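PDB 4OOB: 3-hydroxyacyl-thioester dehydratase X, which catalyses the reversible, R-specific hydration of trans-2-enoyl-CoA to 3-hydroxyacyl-CoA, accepting a broad range of chain lengths with a preference for C8 to C12. Local coordinates for residues A26-T31 / R163-V167; P44-F49 / W119-F125; G88-E94 / V105-V111. All coordinates share one frame; numbering follows the deposited sequence.

Contact 1 of 3, residues A26-T31 / R163-V167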
loop_
_atom_site.group_PDB
_atom_site.type_symbol
_atom_site.label_atom_id
_atom_site.label_comp_id
_atom_site.label_asym_id
_atom_site.label_seq_id
_atom_site.Cartn_x
_atom_site.Cartn_y
_atom_site.Cartn_z
ATOM N N ALA A 26 -2.601 -15.263 -6.932
ATOM C CA ALA A 26 -1.505 -15.442 -5.992
ATOM C C ALA A 26 -1.527 -14.322 -4.981
ATOM O O ALA A 26 -1.239 -14.570 -3.824
ATOM C CB ALA A 26 -0.160 -15.488 -6.716
ATOM N N TYR A 27 -1.846 -13.108 -5.452
ATOM C CA TYR A 27 -1.978 -11.886 -4.628
ATOM C C TYR A 27 -3.146 -11.999 -3.678
ATOM O O TYR A 27 -3.025 -11.717 -2.483
ATOM C CB TYR A 27 -2.155 -10.623 -5.531
ATOM C CG TYR A 27 -2.456 -9.283 -4.815
ATOM C CD1 TYR A 27 -3.762 -8.928 -4.415
ATOM C CD2 TYR A 27 -1.444 -8.351 -4.571
ATOM C CE1 TYR A 27 -4.033 -7.698 -3.804
ATOM C CE2 TYR A 27 -1.702 -7.131 -3.970
ATOM C CZ TYR A 27 -2.993 -6.804 -3.568
ATOM O OH TYR A 27 -3.227 -5.575 -2.966
ATOM N N ALA A 28 -4.309 -12.352 -4.209
ATOM C CA ALA A 28 -5.442 -12.592 -3.351
ATOM C C ALA A 28 -5.060 -13.635 -2.284
ATOM O O ALA A 28 -5.325 -13.413 -1.103
ATOM C CB ALA A 28 -6.636 -13.036 -4.172
ATOM N N ALA A 29 -4.370 -14.725 -2.646
ATOM C CA ALA A 29 -4.036 -15.751 -1.633
ATOM C C ALA A 29 -3.121 -15.216 -0.535
ATOM O O ALA A 29 -3.353 -15.423 0.677
ATOM C CB ALA A 29 -3.387 -16.974 -2.284
ATOM N N VAL A 30 -2.054 -14.537 -0.949
ATOM C CA VAL A 30 -1.096 -14.032 0.051
ATOM C C VAL A 30 -1.702 -12.937 0.960
ATOM O O VAL A 30 -1.368 -12.884 2.148
ATOM C CB VAL A 30 0.233 -13.567 -0.586
ATOM C CG1 VAL A 30 0.033 -12.292 -1.365
ATOM C CG2 VAL A 30 1.274 -13.305 0.481
ATOM N N THR A 31 -2.545 -12.054 0.398
ATOM C CA THR A 31 -3.182 -10.995 1.196
ATOM C C THR A 31 -4.402 -11.461 1.983
ATOM O O THR A 31 -4.879 -10.731 2.860
ATOM C CB THR A 31 -3.549 -9.775 0.354
ATOM O OG1 THR A 31 -4.486 -10.140 -0.675
ATOM C CG2 THR A 31 -2.283 -9.182 -0.274
ATOM N N ARG A 163 6.836 -13.856 0.617
ATOM C CA ARG A 163 5.866 -14.226 -0.438
ATOM C C ARG A 163 5.180 -13.010 -1.070
ATOM O O ARG A 163 4.986 -12.973 -2.286
ATOM C CB ARG A 163 4.779 -15.209 0.046
ATOM C CG ARG A 163 5.127 -16.672 -0.076
ATOM C CD ARG A 163 3.846 -17.490 -0.308
ATOM N NE ARG A 163 3.055 -17.503 0.902
ATOM C CZ ARG A 163 1.718 -17.515 0.991
ATOM N NH1 ARG A 163 0.911 -17.495 -0.069
ATOM N NH2 ARG A 163 1.182 -17.540 2.199
ATOM N N TYR A 164 4.776 -12.055 -0.229
ATOM C CA TYR A 164 4.161 -10.803 -0.704
ATOM C C TYR A 164 5.097 -10.043 -1.671
ATOM O O TYR A 164 4.665 -9.469 -2.672
ATOM C CB TYR A 164 3.758 -9.881 0.471
ATOM C CG TYR A 164 3.087 -8.653 -0.080
ATOM C CD1 TYR A 164 1.823 -8.726 -0.662
ATOM C CD2 TYR A 164 3.766 -7.452 -0.154
ATOM C CE1 TYR A 164 1.246 -7.593 -1.250
ATOM C CE2 TYR A 164 3.204 -6.341 -0.751
ATOM C CZ TYR A 164 1.955 -6.385 -1.285
ATOM O OH TYR A 164 1.402 -5.214 -1.875
ATOM N N ALA A 165 6.400 -10.063 -1.393
ATOM C CA ALA A 165 7.348 -9.367 -2.276
ATOM C C ALA A 165 7.275 -9.894 -3.694
ATOM O O ALA A 165 7.197 -9.102 -4.647
ATOM C CB ALA A 165 8.762 -9.494 -1.738
ATOM N N ALA A 166 7.332 -11.218 -3.831
ATOM C CA ALA A 166 7.193 -11.890 -5.150
ATOM C C ALA A 166 5.897 -11.531 -5.935
ATOM O O ALA A 166 5.863 -11.467 -7.166
ATOM C CB ALA A 166 7.277 -13.411 -4.959
ATOM N N VAL A 167 4.842 -11.253 -5.204
ATOM C CA VAL A 167 3.552 -11.078 -5.819
ATOM C C VAL A 167 3.161 -9.618 -6.038
ATOM O O VAL A 167 2.529 -9.374 -7.005
ATOM C CB VAL A 167 2.511 -11.868 -4.999
ATOM C CG1 VAL A 167 1.130 -11.779 -5.606
ATOM C CG2 VAL A 167 2.942 -13.318 -4.911
HETATM O O HOH W 1 -1.132 -4.535 -1.643
#
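Val30 and Val167 carry the packing between residues 26-31 and 163-167, the last turns of two nearly antiparallel helices (155°) that pack together in this hotdog-fold protein, with Ala198 and Met194 of helix 193-199 against the tyrosines. The short axes come no closer than 9.6 Å.

The tightest apolar contact is made by Val167. Its CG1 stands anti to the backbone N (chi1 -178°), which directs that methyl at the facing helix: CG1 comes within 3.3 Å of Tyr27 CA and also meets the edge of the Tyr27 ring near its plane. Ala26 CB rests against both methyls of Val167. One turn on, Val30 points at the other helix in its turn. Its CG2 lies 3.8 Å from Tyr164 N, while CG1 approaches the edge of the Tyr164 ring, the two side chains crossing at about a right angle. The Arg163 chain bends at chi3 and so lays one face of its guanidinium over Val30.

In the aromatic part, Tyr27 and Tyr164 run side by side in the same direction, with Tyr27 CE2 4.0 Å from Tyr164 CE1, and Thr31 CG2 covers one face of the Tyr27 ring over its centre. Beyond them, His192 meets Tyr164 and Tyr43 meets Tyr27, each edge-to-face.

No hydrogen bond joins the helices directly. Thr31 OG1 and Thr31 N reach the backbone O of Tyr27 from opposite faces of its plane, and Tyr27 OH bonds to Thr42 OG1. One water joins the two phenols, 2.7 Å from Tyr27 OH and 2.6 Å from Tyr164 OH.

Contact 2 of 3, residues P44-F49 / W119-F125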
loop_
_atom_site.group_PDB
_atom_site.type_symbol
_atom_site.label_atom_id
_atom_site.label_comp_id
_atom_site.label_asym_id
_atom_site.label_seq_id
_atom_site.Cartn_x
_atom_site.Cartn_y
_atom_site.Cartn_z
ATOM N N PRO A 44 -4.283 -3.007 -8.095
ATOM C CA PRO A 44 -3.615 -2.226 -9.123
ATOM C C PRO A 44 -2.420 -1.459 -8.588
ATOM O O PRO A 44 -1.608 -0.993 -9.387
ATOM C CB PRO A 44 -4.713 -1.276 -9.639
ATOM C CG PRO A 44 -5.962 -2.007 -9.354
ATOM C CD PRO A 44 -5.735 -2.729 -8.060
ATOM N N PHE A 45 -2.272 -1.381 -7.268
ATOM C CA PHE A 45 -1.008 -0.932 -6.731
ATOM C C PHE A 45 0.108 -1.867 -7.190
ATOM O O PHE A 45 1.141 -1.407 -7.696
ATOM C CB PHE A 45 -0.999 -0.799 -5.189
ATOM C CG PHE A 45 0.323 -0.322 -4.644
ATOM C CD1 PHE A 45 0.545 1.030 -4.356
ATOM C CD2 PHE A 45 1.346 -1.203 -4.405
ATOM C CE1 PHE A 45 1.766 1.475 -3.856
ATOM C CE2 PHE A 45 2.590 -0.762 -3.932
ATOM C CZ PHE A 45 2.789 0.571 -3.621
ATOM N N ALA A 46 -0.050 -3.160 -6.979
ATOM C CA ALA A 46 1.020 -4.096 -7.409
ATOM C C ALA A 46 1.215 -4.070 -8.924
ATOM O O ALA A 46 2.328 -4.010 -9.450
ATOM C CB ALA A 46 0.742 -5.501 -6.926
ATOM N N LEU A 47 0.116 -4.060 -9.644
ATOM C CA LEU A 47 0.185 -4.131 -11.087
ATOM C C LEU A 47 0.985 -2.970 -11.713
ATOM O O LEU A 47 1.710 -3.159 -12.705
ATOM C CB LEU A 47 -1.243 -4.107 -11.628
ATOM C CG LEU A 47 -1.480 -4.184 -13.145
ATOM C CD1 LEU A 47 -1.146 -5.564 -13.699
ATOM C CD2 LEU A 47 -2.929 -3.810 -13.422
ATOM N N THR A 48 0.774 -1.765 -11.180
ATOM C CA THR A 48 1.356 -0.537 -11.733
ATOM C C THR A 48 2.711 -0.213 -11.157
ATOM O O THR A 48 3.423 0.597 -11.720
ATOM C CB THR A 48 0.411 0.694 -11.568
ATOM O OG1 THR A 48 0.181 0.981 -10.194
ATOM C CG2 THR A 48 -0.958 0.483 -12.262
ATOM N N PHE A 49 3.112 -0.855 -10.065
ATOM C CA PHE A 49 4.265 -0.356 -9.304
ATOM C C PHE A 49 5.588 -0.375 -10.050
ATOM O O PHE A 49 6.425 0.529 -9.937
ATOM C CB PHE A 49 4.454 -1.129 -8.012
ATOM C CG PHE A 49 5.338 -0.412 -7.014
ATOM C CD1 PHE A 49 5.015 0.857 -6.580
ATOM C CD2 PHE A 49 6.496 -0.984 -6.554
ATOM C CE1 PHE A 49 5.819 1.528 -5.659
ATOM C CE2 PHE A 49 7.308 -0.328 -5.660
ATOM C CZ PHE A 49 6.974 0.922 -5.203
ATOM N N TRP A 119 -9.659 3.666 -12.061
ATOM C CA TRP A 119 -8.963 3.544 -10.777
ATOM C C TRP A 119 -7.814 4.559 -10.722
ATOM O O TRP A 119 -6.997 4.648 -11.642
ATOM C CB TRP A 119 -8.476 2.087 -10.636
ATOM C CG TRP A 119 -7.867 1.581 -9.298
ATOM C CD1 TRP A 119 -8.494 0.802 -8.339
ATOM C CD2 TRP A 119 -6.519 1.746 -8.847
ATOM N NE1 TRP A 119 -7.610 0.468 -7.318
ATOM C CE2 TRP A 119 -6.395 1.035 -7.600
ATOM C CE3 TRP A 119 -5.416 2.403 -9.364
ATOM C CZ2 TRP A 119 -5.220 0.997 -6.880
ATOM C CZ3 TRP A 119 -4.247 2.372 -8.663
ATOM C CH2 TRP A 119 -4.144 1.669 -7.412
ATOM N N HIS A 120 -7.784 5.314 -9.638
ATOM C CA HIS A 120 -6.870 6.419 -9.448
ATOM C C HIS A 120 -6.157 6.272 -8.103
ATOM O O HIS A 120 -6.795 5.974 -7.091
ATOM C CB HIS A 120 -7.687 7.737 -9.469
ATOM C CG HIS A 120 -6.864 8.966 -9.260
ATOM N ND1 HIS A 120 -6.267 9.664 -10.296
ATOM C CD2 HIS A 120 -6.554 9.634 -8.134
ATOM C CE1 HIS A 120 -5.594 10.687 -9.799
ATOM N NE2 HIS A 120 -5.751 10.684 -8.489
ATOM N N GLN A 121 -4.868 6.567 -8.065
ATOM C CA GLN A 121 -4.127 6.493 -6.818
ATOM C C GLN A 121 -3.100 7.628 -6.574
ATOM O O GLN A 121 -2.404 8.029 -7.469
ATOM C CB GLN A 121 -3.434 5.163 -6.756
ATOM C CG GLN A 121 -2.474 4.992 -5.610
ATOM C CD GLN A 121 -1.860 3.611 -5.652
ATOM O OE1 GLN A 121 -2.244 2.765 -4.874
ATOM N NE2 GLN A 121 -0.952 3.358 -6.606
ATOM N N VAL A 122 -3.052 8.093 -5.319
ATOM C CA VAL A 122 -2.013 8.950 -4.783
ATOM C C VAL A 122 -1.288 8.163 -3.656
ATOM O O VAL A 122 -1.872 7.748 -2.639
ATOM C CB VAL A 122 -2.532 10.289 -4.246
ATOM C CG1 VAL A 122 -1.364 11.241 -3.975
ATOM C CG2 VAL A 122 -3.532 10.970 -5.227
ATOM N N THR A 123 -0.015 7.915 -3.922
ATOM C CA THR A 123 0.838 7.183 -3.072
ATOM C C THR A 123 1.896 8.191 -2.668
ATOM O O THR A 123 2.507 8.841 -3.526
ATOM C CB THR A 123 1.566 6.075 -3.864
ATOM O OG1 THR A 123 0.624 5.062 -4.242
ATOM C CG2 THR A 123 2.762 5.484 -3.050
ATOM N N THR A 124 2.164 8.261 -1.388
ATOM C CA THR A 124 3.171 9.123 -0.910
ATOM C C THR A 124 4.226 8.269 -0.255
ATOM O O THR A 124 3.955 7.537 0.690
ATOM C CB THR A 124 2.529 10.121 0.072
ATOM O OG1 THR A 124 1.610 10.913 -0.667
ATOM C CG2 THR A 124 3.514 11.039 0.659
ATOM N N PHE A 125 5.430 8.378 -0.782
ATOM C CA PHE A 125 6.613 7.789 -0.191
ATOM C C PHE A 125 7.500 8.863 0.460
ATOM O O PHE A 125 7.609 9.997 -0.040
ATOM C CB PHE A 125 7.405 7.003 -1.252
ATOM C CG PHE A 125 6.931 5.602 -1.435
ATOM C CD1 PHE A 125 7.129 4.661 -0.444
ATOM C CD2 PHE A 125 6.320 5.205 -2.600
ATOM C CE1 PHE A 125 6.707 3.347 -0.613
ATOM C CE2 PHE A 125 5.872 3.905 -2.758
ATOM C CZ PHE A 125 6.042 2.984 -1.760
#
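Pro44 sits flat on the indole of Trp119, and this is the tight end of the contact between helix residues 44-49 and strand residues 119-125. It is a CH-pi contact: Pro44 CB stands 3.4 Å from the centroid of the six-membered ring of Trp119, only 6° off the ring normal, while Pro44 CG lies over the CE2-NE1 bond of the five-membered ring. Trp119 CG lies anti to the backbone N (chi1 -172°), which carries the indole off the strand to meet the first turn of the helix. Its NE1 hydrogen-bonds to Leu41 O, fixing the ring's rotation. The next backbone nitrogen, Phe45 N, lies 3.6 Å from Trp119 CH2.

Further along the strand the fit slackens. The ring of Phe45 turns an edge to three successive inward-facing side chains: the end of Gln121, then Thr123, with Phe45 CE1 3.8 Å from Thr123 OG1, and finally Phe125, with Phe45 CZ 4.5 Å from Phe125 CZ. Phe49 and Phe125 arrive from opposite directions, and the edge of the Phe49 ring presents CE1 to Phe125 CE2 at 3.8 Å. Phe49 also touches Asp170, in the GDHNPIH stretch that matches the hydratase 2 motif. No hydrogen bond spans this helix and strand. Thr48 instead turns its OG1 back onto Pro44 O, which also accepts Thr48 N. Even the loose end is buried rather than open to solvent.

The two short segments cross at 76°, and helix 43-57 packs on the sheet of the hotdog fold, in which strand 116-128 lies between strands 102-113 and 69-77.

Contact 3 of 3, residues G88-E94 / V105-V111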
loop_
_atom_site.group_PDB
_atom_site.type_symbol
_atom_site.label_atom_id
_atom_site.label_comp_id
_atom_site.label_asym_id
_atom_site.label_seq_id
_atom_site.Cartn_x
_atom_site.Cartn_y
_atom_site.Cartn_z
ATOM N N GLY A 88 -4.768 0.873 -19.448
ATOM C CA GLY A 88 -3.881 1.999 -19.769
ATOM C C GLY A 88 -3.335 2.493 -18.442
ATOM O O GLY A 88 -4.049 2.543 -17.457
ATOM N N VAL A 89 -2.068 2.843 -18.397
ATOM C CA VAL A 89 -1.458 3.336 -17.172
ATOM C C VAL A 89 -0.727 4.641 -17.450
ATOM O O VAL A 89 0.072 4.749 -18.357
ATOM C CB VAL A 89 -0.471 2.289 -16.601
ATOM C CG1 VAL A 89 0.172 2.766 -15.319
ATOM C CG2 VAL A 89 -1.178 0.983 -16.345
ATOM N N ARG A 90 -0.994 5.642 -16.638
ATOM C CA ARG A 90 -0.207 6.856 -16.655
ATOM C C ARG A 90 0.169 7.191 -15.221
ATOM O O ARG A 90 -0.689 7.178 -14.373
ATOM C CB ARG A 90 -0.994 8.018 -17.267
ATOM C CG ARG A 90 -0.145 9.273 -17.548
ATOM C CD ARG A 90 -1.019 10.502 -17.835
ATOM N NE ARG A 90 -2.353 9.975 -18.067
ATOM C CZ ARG A 90 -3.470 10.279 -17.401
ATOM N NH1 ARG A 90 -3.516 11.293 -16.499
ATOM N NH2 ARG A 90 -4.575 9.571 -17.721
ATOM N N VAL A 91 1.431 7.552 -14.997
ATOM C CA VAL A 91 1.965 7.880 -13.661
ATOM C C VAL A 91 2.641 9.234 -13.662
ATOM O O VAL A 91 3.351 9.573 -14.614
ATOM C CB VAL A 91 3.093 6.919 -13.247
ATOM C CG1 VAL A 91 3.581 7.239 -11.830
ATOM C CG2 VAL A 91 2.665 5.467 -13.374
ATOM N N ARG A 92 2.491 10.002 -12.593
ATOM C CA ARG A 92 3.375 11.148 -12.417
ATOM C C ARG A 92 3.754 11.424 -10.980
ATOM O O ARG A 92 3.057 11.005 -10.035
ATOM C CB ARG A 92 2.828 12.386 -13.128
ATOM C CG ARG A 92 1.530 12.920 -12.569
ATOM C CD ARG A 92 1.688 14.208 -11.765
ATOM N NE ARG A 92 1.021 15.310 -12.436
ATOM C CZ ARG A 92 1.183 16.613 -12.197
ATOM N NH1 ARG A 92 2.010 17.081 -11.262
ATOM N NH2 ARG A 92 0.477 17.460 -12.937
ATOM N N ALA A 93 4.893 12.105 -10.855
ATOM C CA ALA A 93 5.540 12.462 -9.615
ATOM C C ALA A 93 5.467 13.945 -9.357
ATOM O O ALA A 93 5.749 14.726 -10.224
ATOM C CB ALA A 93 7.004 12.053 -9.663
ATOM N N GLU A 94 5.168 14.348 -8.139
ATOM C CA GLU A 94 4.893 15.738 -7.878
ATOM C C GLU A 94 4.941 15.967 -6.379
ATOM O O GLU A 94 4.946 15.016 -5.579
ATOM C CB GLU A 94 3.495 16.089 -8.457
ATOM C CG GLU A 94 2.321 15.994 -7.464
ATOM C CD GLU A 94 0.903 15.918 -8.104
ATOM O OE1 GLU A 94 -0.109 16.185 -7.415
ATOM O OE2 GLU A 94 0.787 15.534 -9.284
ATOM N N VAL A 105 7.345 12.572 -1.647
ATOM C CA VAL A 105 6.892 12.827 -3.004
ATOM C C VAL A 105 5.598 12.072 -3.252
ATOM O O VAL A 105 5.408 10.966 -2.737
ATOM C CB VAL A 105 7.935 12.378 -4.026
ATOM C CG1 VAL A 105 8.214 10.873 -3.885
ATOM C CG2 VAL A 105 7.452 12.712 -5.419
ATOM N N ASP A 106 4.729 12.641 -4.065
ATOM C CA ASP A 106 3.512 11.986 -4.443
ATOM C C ASP A 106 3.645 11.329 -5.803
ATOM O O ASP A 106 4.116 11.937 -6.765
ATOM C CB ASP A 106 2.368 12.982 -4.508
ATOM C CG ASP A 106 1.902 13.495 -3.146
ATOM O OD1 ASP A 106 2.210 12.946 -2.045
ATOM O OD2 ASP A 106 1.196 14.511 -3.211
ATOM N N LEU A 107 3.182 10.077 -5.887
ATOM C CA LEU A 107 3.180 9.298 -7.153
ATOM C C LEU A 107 1.747 9.036 -7.533
ATOM O O LEU A 107 1.043 8.374 -6.805
ATOM C CB LEU A 107 3.900 7.983 -6.946
ATOM C CG LEU A 107 5.428 7.929 -7.084
ATOM C CD1 LEU A 107 6.067 9.269 -7.222
ATOM C CD2 LEU A 107 6.084 7.149 -5.963
ATOM N N VAL A 108 1.304 9.638 -8.638
ATOM C CA VAL A 108 -0.123 9.762 -8.928
ATOM C C VAL A 108 -0.330 8.871 -10.144
ATOM O O VAL A 108 0.327 9.058 -11.179
ATOM C CB VAL A 108 -0.471 11.247 -9.174
ATOM C CG1 VAL A 108 -1.918 11.457 -9.548
ATOM C CG2 VAL A 108 -0.129 12.090 -7.934
ATOM N N THR A 109 -1.175 7.856 -9.987
ATOM C CA THR A 109 -1.395 6.872 -11.025
ATOM C C THR A 109 -2.875 6.830 -11.476
ATOM O O THR A 109 -3.816 6.807 -10.646
ATOM C CB THR A 109 -0.914 5.483 -10.564
ATOM O OG1 THR A 109 0.479 5.544 -10.320
ATOM C CG2 THR A 109 -1.098 4.431 -11.606
ATOM N N ASN A 110 -3.031 6.824 -12.801
ATOM C CA ASN A 110 -4.314 6.708 -13.489
ATOM C C ASN A 110 -4.318 5.409 -14.303
ATOM O O ASN A 110 -3.506 5.238 -15.243
ATOM C CB ASN A 110 -4.549 7.913 -14.427
ATOM C CG ASN A 110 -5.022 9.163 -13.672
ATOM O OD1 ASN A 110 -6.209 9.318 -13.426
ATOM N ND2 ASN A 110 -4.085 10.036 -13.267
ATOM N N VAL A 111 -5.247 4.521 -13.934
ATOM C CA VAL A 111 -5.438 3.237 -14.587
ATOM C C VAL A 111 -6.756 3.242 -15.372
ATOM O O VAL A 111 -7.844 3.382 -14.803
ATOM C CB VAL A 111 -5.432 2.110 -13.541
ATOM C CG1 VAL A 111 -5.839 0.761 -14.153
ATOM C CG2 VAL A 111 -4.067 2.012 -12.883
#
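Asp106, paired with Glu94 across the two strands, has a carboxylate held from several sides: OD1 forms a salt bridge with Arg97 NH1 and a hydrogen bond with Thr124 OG1, and OD2 bonds to Asn95 ND2. Such company probably favours its charged form, despite Glu94 OE1 at 4.7 Å from Asp106 OD2.

Residues 88-94 and 105-111 are the antiparallel arms of a beta hairpin. Arg90 with Asn110, Arg92 with Val108 and Glu94 with Asp106 are hydrogen-bonded pairs, the shortest bond being Val108 N to Arg92 O at 2.6 Å. The side chains of these pairs share one face. There the guanidinium of Arg90 lies over Asn110, the two flat groups 14° from parallel, with Arg90 NH2 3.7 Å from Asn110 CB. Arg92 NH1 bridges to Glu94 OE2 at 2.8 Å, and that carboxylate touches Val108 CG2.

The other face is mostly apolar: Val91 lies alongside Thr109, and Ala93 CB meets Leu107 CD1 at 3.8 Å. This face is covered by helix 43-57, where Leu55 meets Val91 and Val52 meets Leu107 and Thr109. In the sheet, strand 12-18 flanks residues 88-94 and strand 116-128 flanks residues 105-111.

How the contacts relate
From the N terminus, the chain lays down helix 21-31, then helix 43-57, and later strand 86-99. Contact 3 closes first, turning back after ten residues as a hairpin. Contact 2 then returns residues 119-125 to helix 43-57 and encloses contact 3. Contact 1 closes last, when helix 158-167 reaches helix 21-31, and encloses both; no loop crosses another. Contacts 2 and 3 share the sheet, their centres about 7 Å apart, with Thr48 CG2 against Val111 CG2 at 3.5 Å. Contact 1 reaches contact 2 through Tyr27 and Val167, which pack on Ala46, but stays about 13 Å from contact 3 at the nearest atoms. Helix 43-57 thus links the helix pair of contact 1 to the sheet.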